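Local coordinates for protein PKS (Streptomyces albus, PDB 4OQJ) that probably extends polyketide chains as the ketosynthase region of an oxazolomycin-forming synthase, by decarboxylative condensation of acyl units carried on acyl carrier proteins, at residues A[85-90]-A[699-704]; A[104-109]-A[219-224]. One frame throughout, in Å; residues are numbered along the deposited sequence.

Contact 1. Residues A[85-90]-A[699-704]; sequences ADKFDA and FERVRH
The imidazole of H704 meets F88 O and a water at its edge, in the ring plane, while the guanidinium of R701 has K87 CE over one face and that of R703 has D86 OD2 at its edge. Here a loop near the C-terminal end of the modelled chain, segment 699-704, is laid against a loop of the ketosynthase domain with its thiolase fold; K87 and R703 form a single beta bridge. F88 N donates to V702 O at 2.9 Å, and H704 N reaches D86 O at 3.1 Å in a nearly straight bond (178° at the hydrogen). Around the bridge D86, K87 and R703 build a salt-bridge network. The extended R703 chain brings NH1 2.6 Å from D86 OD2, approaching from above the carboxylate plane, which lies 62° from the guanidinium plane. K87 bends at chi2 and chi4, carrying NZ back to D86 OD1 at 2.9 Å. D84 pairs with both K87 and R701, so its charge probably offsets the closeness of these two cations. The water accepts from A90 N and lies 2.7 Å from H704 NE2. At the other end D89, centre of an inverse gamma turn, has CG anti to its own N (chi1 -166°), which turns the carboxylate to the backbone of 699-704: E700 N points at D89 OD2 from above the carboxylate plane, 2.9 Å away.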
ATOM      1  N   ALA A  85      10.074 -21.587 -12.897  1.00 18.97           N
ATOM      2  CA  ALA A  85       9.720 -20.840 -11.698  1.00 19.29           C
ATOM      3  C   ALA A  85      10.622 -21.219 -10.510  1.00 17.63           C
ATOM      4  O   ALA A  85      10.770 -20.455  -9.559  1.00 18.08           O
ATOM      5  CB  ALA A  85       8.268 -21.073 -11.359  1.00 19.47           C
ATOM      6  N   ASP A  86      11.220 -22.404 -10.577  1.00 15.34           N
ATOM      7  CA  ASP A  86      12.112 -22.908  -9.538  1.00 18.03           C
ATOM      8  C   ASP A  86      13.556 -22.408  -9.654  1.00 20.26           C
ATOM      9  O   ASP A  86      14.374 -22.660  -8.766  1.00 20.88           O
ATOM     10  CB  ASP A  86      12.116 -24.440  -9.578  1.00 22.02           C
ATOM     11  CG  ASP A  86      12.661 -24.991 -10.898  1.00 27.64           C
ATOM     12  OD1 ASP A  86      12.404 -24.388 -11.960  1.00 27.87           O
ATOM     13  OD2 ASP A  86      13.363 -26.022 -10.872  1.00 33.48           O
ATOM     14  N   LYS A  87      13.876 -21.732 -10.755  1.00 20.04           N
ATOM     15  CA  LYS A  87      15.259 -21.306 -11.031  1.00 19.32           C
ATOM     16  C   LYS A  87      15.546 -19.929 -10.442  1.00 15.91           C
ATOM     17  O   LYS A  87      14.674 -19.060 -10.433  1.00 16.28           O
ATOM     18  CB  LYS A  87      15.526 -21.290 -12.536  1.00 20.18           C
ATOM     19  CG  LYS A  87      15.185 -22.606 -13.253  1.00 20.27           C
ATOM     20  CD  LYS A  87      16.005 -23.767 -12.723  1.00 18.72           C
ATOM     21  CE  LYS A  87      15.869 -25.019 -13.610  1.00 21.62           C
ATOM     22  NZ  LYS A  87      14.446 -25.423 -13.809  1.00 24.81           N
ATOM     23  N   PHE A  88      16.762 -19.728  -9.942  1.00 16.42           N
ATOM     24  CA  PHE A  88      17.122 -18.455  -9.307  1.00 18.25           C
ATOM     25  C   PHE A  88      18.632 -18.289  -9.188  1.00 18.42           C
ATOM     26  O   PHE A  88      19.343 -19.194  -8.725  1.00 18.34           O
ATOM     27  CB  PHE A  88      16.452 -18.363  -7.928  1.00 15.47           C
ATOM     28  CG  PHE A  88      16.789 -17.123  -7.145  1.00 15.25           C
ATOM     29  CD1 PHE A  88      16.342 -15.880  -7.558  1.00 13.98           C
ATOM     30  CD2 PHE A  88      17.515 -17.216  -5.960  1.00 14.73           C
ATOM     31  CE1 PHE A  88      16.627 -14.735  -6.820  1.00 13.25           C
ATOM     32  CE2 PHE A  88      17.815 -16.080  -5.204  1.00 15.82           C
ATOM     33  CZ  PHE A  88      17.372 -14.833  -5.635  1.00 13.09           C
ATOM     34  N   ASP A  89      19.120 -17.122  -9.609  1.00 15.87           N
ATOM     35  CA  ASP A  89      20.560 -16.848  -9.613  1.00 19.59           C
ATOM     36  C   ASP A  89      20.991 -16.291  -8.263  1.00 18.94           C
ATOM     37  O   ASP A  89      21.214 -15.084  -8.107  1.00 17.02           O
ATOM     38  CB  ASP A  89      20.920 -15.869 -10.729  1.00 17.46           C
ATOM     39  CG  ASP A  89      22.427 -15.799 -10.994  1.00 18.64           C
ATOM     40  OD1 ASP A  89      23.257 -16.159 -10.116  1.00 15.42           O
ATOM     41  OD2 ASP A  89      22.786 -15.376 -12.109  1.00 17.23           O
ATOM     42  N   ALA A  90      21.129 -17.180  -7.295  1.00 16.89           N
ATOM     43  CA  ALA A  90      21.387 -16.766  -5.927  1.00 16.74           C
ATOM     44  C   ALA A  90      22.735 -16.063  -5.803  1.00 19.44           C
ATOM     45  O   ALA A  90      22.868 -15.102  -5.048  1.00 18.20           O
ATOM     46  CB  ALA A  90      21.330 -17.961  -5.001  1.00 17.34           C
ATOM     47  N   PHE A 699      20.330 -14.738 -16.178  1.00 22.92           N
ATOM     48  CA  PHE A 699      20.364 -15.318 -14.847  1.00 19.77           C
ATOM     49  C   PHE A 699      20.719 -16.788 -14.906  1.00 22.92           C
ATOM     50  O   PHE A 699      20.200 -17.512 -15.744  1.00 24.58           O
ATOM     51  CB  PHE A 699      19.013 -15.149 -14.156  1.00 16.98           C
ATOM     52  CG  PHE A 699      18.588 -13.721 -14.006  1.00 16.12           C
ATOM     53  CD1 PHE A 699      19.153 -12.914 -13.033  1.00 16.13           C
ATOM     54  CD2 PHE A 699      17.626 -13.188 -14.845  1.00 17.54           C
ATOM     55  CE1 PHE A 699      18.744 -11.591 -12.881  1.00 15.99           C
ATOM     56  CE2 PHE A 699      17.229 -11.875 -14.712  1.00 18.53           C
ATOM     57  CZ  PHE A 699      17.780 -11.077 -13.741  1.00 15.21           C
ATOM     58  N   GLU A 700      21.600 -17.237 -14.022  1.00 23.11           N
ATOM     59  CA  GLU A 700      21.978 -18.647 -14.027  1.00 25.42           C
ATOM     60  C   GLU A 700      20.772 -19.487 -13.638  1.00 21.82           C
ATOM     61  O   GLU A 700      20.107 -19.185 -12.651  1.00 21.03           O
ATOM     62  CB  GLU A 700      23.147 -18.911 -13.068  1.00 29.19           C
ATOM     63  CG  GLU A 700      23.803 -20.275 -13.292  1.00 47.43           C
ATOM     64  CD  GLU A 700      25.245 -20.325 -12.825  1.00 57.20           C
ATOM     65  OE1 GLU A 700      26.004 -19.382 -13.136  1.00 60.48           O
ATOM     66  OE2 GLU A 700      25.617 -21.314 -12.155  1.00 56.37           O
ATOM     67  N   ARG A 701      20.475 -20.524 -14.413  1.00 22.82           N
ATOM     68  CA  ARG A 701      19.314 -21.374 -14.116  1.00 30.53           C
ATOM     69  C   ARG A 701      19.629 -22.445 -13.072  1.00 33.88           C
ATOM     70  O   ARG A 701      19.680 -23.635 -13.394  1.00 36.68           O
ATOM     71  CB  ARG A 701      18.796 -22.065 -15.381  1.00 39.22           C
ATOM     72  CG  ARG A 701      18.270 -21.143 -16.459  1.00 47.00           C
ATOM     73  CD  ARG A 701      18.007 -21.921 -17.755  1.00 53.15           C
ATOM     74  NE  ARG A 701      16.914 -22.887 -17.623  1.00 53.75           N
ATOM     75  CZ  ARG A 701      17.060 -24.185 -17.365  1.00 56.41           C
ATOM     76  NH1 ARG A 701      18.265 -24.722 -17.209  1.00 68.00           N
ATOM     77  NH2 ARG A 701      15.988 -24.960 -17.269  1.00 49.85           N
ATOM     78  N   VAL A 702      19.834 -22.025 -11.829  1.00 28.90           N
ATOM     79  CA  VAL A 702      20.074 -22.954 -10.728  1.00 25.61           C
ATOM     80  C   VAL A 702      18.769 -23.261 -10.001  1.00 21.68           C
ATOM     81  O   VAL A 702      18.045 -22.356  -9.575  1.00 21.24           O
ATOM     82  CB  VAL A 702      21.107 -22.377  -9.726  1.00 25.04           C
ATOM     83  CG1 VAL A 702      21.471 -23.404  -8.661  1.00 23.88           C
ATOM     84  CG2 VAL A 702      22.336 -21.906 -10.449  1.00 27.18           C
ATOM     85  N   ARG A 703      18.455 -24.541  -9.857  1.00 23.04           N
ATOM     86  CA  ARG A 703      17.246 -24.942  -9.148  1.00 21.30           C
ATOM     87  C   ARG A 703      17.397 -24.821  -7.633  1.00 20.66           C
ATOM     88  O   ARG A 703      18.351 -25.319  -7.050  1.00 23.62           O
ATOM     89  CB  ARG A 703      16.870 -26.369  -9.517  1.00 23.02           C
ATOM     90  CG  ARG A 703      15.669 -26.906  -8.749  1.00 22.59           C
ATOM     91  CD  ARG A 703      15.335 -28.303  -9.250  1.00 26.72           C
ATOM     92  NE  ARG A 703      14.329 -28.991  -8.440  1.00 28.68           N
ATOM     93  CZ  ARG A 703      13.016 -28.908  -8.634  1.00 38.90           C
ATOM     94  NH1 ARG A 703      12.516 -28.129  -9.589  1.00 46.79           N
ATOM     95  NH2 ARG A 703      12.195 -29.596  -7.858  1.00 39.00           N
ATOM     96  N   HIS A 704      16.454 -24.125  -7.012  1.00 19.32           N
ATOM     97  CA  HIS A 704      16.367 -24.030  -5.564  1.00 20.84           C
ATOM     98  C   HIS A 704      14.949 -24.379  -5.194  1.00 24.20           C
ATOM     99  O   HIS A 704      14.020 -23.624  -5.498  1.00 25.64           O
ATOM    100  CB  HIS A 704      16.734 -22.629  -5.060  1.00 19.96           C
ATOM    101  CG  HIS A 704      18.102 -22.182  -5.468  1.00 19.00           C
ATOM    102  ND1 HIS A 704      19.235 -22.512  -4.757  1.00 21.76           N
ATOM    103  CD2 HIS A 704      18.521 -21.447  -6.523  1.00 18.66           C
ATOM    104  CE1 HIS A 704      20.295 -21.996  -5.355  1.00 21.41           C
ATOM    105  NE2 HIS A 704      19.890 -21.346  -6.430  1.00 21.93           N
TER
HETATM  106  O   HOH W   1      22.150 -20.203  -7.422  1.00 27.61           O

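Contact 2. Residues A[104-109]-A[219-224]; sequences DPQQRQ and AAHIQA
Q106 lays its CG against I222, 3.8 Å from I222 CB, and carries its amide to the backbone where the strand ends, at H221 and I222. This is helix-on-sheet packing within the thiolase fold of the ketosynthase: the first turn of helix 105-121 rests on the end of strand 214-221, and every residue that touches is buried. The Q106 chain is extended beyond CG (chi2 -179°), which gives it the span to reach from the helix to the backbone just beyond the strand. Its OE1 accepts from I222 N at 2.9 Å; the donor stands 20° off the carbonyl plane, with a C=O...N angle of 114°. The same oxygen lies 3.3 Å from H221 CA. On the other side of the amide, NE2 donates to the syn lone pair of D104 OD2 at 2.8 Å, in the amide plane, and also to G139 O. D104 is the N-cap of the helix: its OD1 takes Q106 N at 3.0 Å from above the carboxylate plane. D104 thus grips Q106 at both its backbone N and its amide; with G139 O as second acceptor of NE2, this probably sets which way the amide is turned, with OE1 toward I222 N. A220 puts its methyl against the helix backbone, CB 3.4 Å from Q106 O. The CB of H221 is directed away from segment 104-109, and ND1 bonds G257 O. One turn along the helix, Q109 bends at chi2, its polar end going to R31, and its aliphatic part crosses I222 at about a right angle, with I222 CD1 3.5 Å from Q109 CG.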
ATOM      1  N   ASP A 104      10.380 -18.029  -0.846  1.00 13.80           N
ATOM      2  CA  ASP A 104       9.238 -18.245  -1.716  1.00 13.26           C
ATOM      3  C   ASP A 104       9.642 -17.968  -3.174  1.00 11.33           C
ATOM      4  O   ASP A 104      10.168 -16.907  -3.477  1.00 13.22           O
ATOM      5  CB  ASP A 104       8.081 -17.343  -1.258  1.00 15.21           C
ATOM      6  CG  ASP A 104       6.818 -17.447  -2.135  1.00 17.01           C
ATOM      7  OD1 ASP A 104       6.747 -18.291  -3.047  1.00 15.24           O
ATOM      8  OD2 ASP A 104       5.870 -16.663  -1.881  1.00 16.00           O
ATOM      9  N   PRO A 105       9.413 -18.934  -4.076  1.00 13.56           N
ATOM     10  CA  PRO A 105       9.678 -18.680  -5.498  1.00 13.75           C
ATOM     11  C   PRO A 105       9.005 -17.412  -6.036  1.00 12.46           C
ATOM     12  O   PRO A 105       9.539 -16.795  -6.943  1.00 12.06           O
ATOM     13  CB  PRO A 105       9.091 -19.908  -6.201  1.00 17.77           C
ATOM     14  CG  PRO A 105       9.046 -20.966  -5.164  1.00 20.96           C
ATOM     15  CD  PRO A 105       8.869 -20.285  -3.845  1.00 16.60           C
ATOM     16  N   GLN A 106       7.858 -17.029  -5.498  1.00 10.56           N
ATOM     17  CA  GLN A 106       7.223 -15.797  -5.953  1.00 11.53           C
ATOM     18  C   GLN A 106       8.132 -14.583  -5.726  1.00 10.08           C
ATOM     19  O   GLN A 106       8.177 -13.678  -6.560  1.00  9.69           O
ATOM     20  CB  GLN A 106       5.885 -15.593  -5.245  1.00  9.69           C
ATOM     21  CG  GLN A 106       4.883 -16.708  -5.512  1.00 12.67           C
ATOM     22  CD  GLN A 106       3.563 -16.460  -4.825  1.00 13.27           C
ATOM     23  OE1 GLN A 106       2.525 -16.336  -5.475  1.00 11.72           O
ATOM     24  NE2 GLN A 106       3.596 -16.378  -3.500  1.00 12.06           N
ATOM     25  N   GLN A 107       8.850 -14.572  -4.600  1.00  9.64           N
ATOM     26  CA  GLN A 107       9.730 -13.450  -4.249  1.00 12.61           C
ATOM     27  C   GLN A 107      11.019 -13.516  -5.050  1.00 10.72           C
ATOM     28  O   GLN A 107      11.550 -12.488  -5.451  1.00  9.80           O
ATOM     29  CB  GLN A 107      10.037 -13.441  -2.740  1.00 11.93           C
ATOM     30  CG  GLN A 107       8.784 -13.217  -1.905  1.00  9.63           C
ATOM     31  CD  GLN A 107       9.035 -12.761  -0.484  1.00 11.78           C
ATOM     32  OE1 GLN A 107      10.055 -12.135  -0.173  1.00 13.36           O
ATOM     33  NE2 GLN A 107       8.075 -13.044   0.390  1.00 13.74           N
ATOM     34  N   ARG A 108      11.514 -14.728  -5.299  1.00  9.77           N
ATOM     35  CA  ARG A 108      12.684 -14.896  -6.158  1.00 11.23           C
ATOM     36  C   ARG A 108      12.402 -14.435  -7.572  1.00  9.96           C
ATOM     37  O   ARG A 108      13.195 -13.709  -8.173  1.00  9.73           O
ATOM     38  CB  ARG A 108      13.136 -16.354  -6.192  1.00 11.22           C
ATOM     39  CG  ARG A 108      13.843 -16.812  -4.917  1.00 12.54           C
ATOM     40  CD  ARG A 108      14.267 -18.234  -5.064  1.00 14.88           C
ATOM     41  NE  ARG A 108      13.452 -19.212  -4.348  1.00 15.92           N
ATOM     42  CZ  ARG A 108      13.229 -20.456  -4.773  1.00 17.88           C
ATOM     43  NH1 ARG A 108      13.657 -20.859  -5.967  1.00 19.98           N
ATOM     44  NH2 ARG A 108      12.567 -21.307  -4.005  1.00 18.92           N
ATOM     45  N   GLN A 109      11.270 -14.864  -8.110  1.00 10.79           N
ATOM     46  CA  GLN A 109      10.902 -14.475  -9.464  1.00 12.25           C
ATOM     47  C   GLN A 109      10.634 -12.969  -9.536  1.00 12.87           C
ATOM     48  O   GLN A 109      10.966 -12.327 -10.538  1.00 13.91           O
ATOM     49  CB  GLN A 109       9.685 -15.273  -9.927  1.00 13.08           C
ATOM     50  CG  GLN A 109      10.005 -16.735 -10.176  1.00 17.10           C
ATOM     51  CD  GLN A 109      10.847 -16.945 -11.412  1.00 19.77           C
ATOM     52  OE1 GLN A 109      10.565 -16.385 -12.462  1.00 19.73           O
ATOM     53  NE2 GLN A 109      11.889 -17.754 -11.290  1.00 20.47           N
ATOM     54  N   ALA A 219       3.914  -7.560  -9.453  1.00 11.18           N
ATOM     55  CA  ALA A 219       3.295  -8.617  -8.691  1.00  8.90           C
ATOM     56  C   ALA A 219       3.746  -9.952  -9.230  1.00 10.40           C
ATOM     57  O   ALA A 219       4.156 -10.045 -10.388  1.00 10.42           O
ATOM     58  CB  ALA A 219       1.791  -8.494  -8.744  1.00  9.02           C
ATOM     59  N   ALA A 220       3.688 -10.982  -8.388  1.00  9.56           N
ATOM     60  CA  ALA A 220       4.011 -12.358  -8.803  1.00  8.45           C
ATOM     61  C   ALA A 220       2.975 -13.290  -8.232  1.00  9.72           C
ATOM     62  O   ALA A 220       2.572 -13.127  -7.096  1.00 11.06           O
ATOM     63  CB  ALA A 220       5.380 -12.769  -8.313  1.00 10.11           C
ATOM     64  N   HIS A 221       2.553 -14.271  -9.010  1.00  8.13           N
ATOM     65  CA  HIS A 221       1.673 -15.325  -8.502  1.00  9.44           C
ATOM     66  C   HIS A 221       2.177 -16.651  -9.035  1.00 10.67           C
ATOM     67  O   HIS A 221       2.168 -16.887 -10.249  1.00 12.34           O
ATOM     68  CB  HIS A 221       0.222 -15.131  -8.921  1.00  9.74           C
ATOM     69  CG  HIS A 221      -0.650 -16.306  -8.611  1.00 14.82           C
ATOM     70  ND1 HIS A 221      -1.018 -17.235  -9.562  1.00 16.92           N
ATOM     71  CD2 HIS A 221      -1.211 -16.717  -7.449  1.00 20.21           C
ATOM     72  CE1 HIS A 221      -1.773 -18.164  -8.998  1.00 20.90           C
ATOM     73  NE2 HIS A 221      -1.907 -17.871  -7.719  1.00 20.85           N
ATOM     74  N   ILE A 222       2.652 -17.502  -8.140  1.00 13.43           N
ATOM     75  CA  ILE A 222       3.169 -18.809  -8.548  1.00 17.06           C
ATOM     76  C   ILE A 222       2.719 -19.857  -7.567  1.00 18.25           C
ATOM     77  O   ILE A 222       3.065 -19.796  -6.383  1.00 18.76           O
ATOM     78  CB  ILE A 222       4.700 -18.843  -8.622  1.00 20.39           C
ATOM     79  CG1 ILE A 222       5.221 -17.741  -9.536  1.00 24.15           C
ATOM     80  CG2 ILE A 222       5.151 -20.203  -9.146  1.00 21.61           C
ATOM     81  CD1 ILE A 222       6.701 -17.532  -9.437  1.00 31.92           C
ATOM     82  N   GLN A 223       1.939 -20.812  -8.052  1.00 19.49           N
ATOM     83  CA  GLN A 223       1.505 -21.929  -7.224  1.00 22.32           C
ATOM     84  C   GLN A 223       2.643 -22.913  -7.056  1.00 22.55           C
ATOM     85  O   GLN A 223       3.303 -23.280  -8.031  1.00 23.70           O
ATOM     86  CB  GLN A 223       0.315 -22.634  -7.847  1.00 28.06           C
ATOM     87  CG  GLN A 223      -0.862 -21.750  -8.129  1.00 34.95           C
ATOM     88  CD  GLN A 223      -1.886 -22.467  -8.978  1.00 52.79           C
ATOM     89  OE1 GLN A 223      -1.562 -23.009 -10.038  1.00 57.37           O
ATOM     90  NE2 GLN A 223      -3.121 -22.506  -8.500  1.00 61.09           N
ATOM     91  N   ALA A 224       2.883 -23.350  -5.827  1.00 25.94           N
ATOM     92  CA  ALA A 224       3.969 -24.290  -5.592  1.00 26.52           C
ATOM     93  C   ALA A 224       3.675 -25.624  -6.270  1.00 28.47           C
ATOM     94  O   ALA A 224       4.593 -26.392  -6.521  1.00 29.07           O
ATOM     95  CB  ALA A 224       4.203 -24.491  -4.099  1.00 21.84           C
TER

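Contact 2 is nested in the long chain loop that contact 1 closes, and their centres are about 12 Å apart. Helix 105-121 joins them: Q106 and Q109 meet segment 219-224, whereas R108 reaches segment 699-704, its NH1 lying 2.8 Å from H704 O in a probable hydrogen bond. The same NH1 packs 3.4 Å from D86 O. Farther along that helix E112 accepts from D89 N and touches F88 and F699, and Y115 meets the F699 ring edge-to-face. Q109 also approaches contact 1, its NE2 packing 3.2 Å from K87 O. Segments 85-90 and 699-704 therefore lie beside the same helix whose first turn packs on the strand end in contact 2.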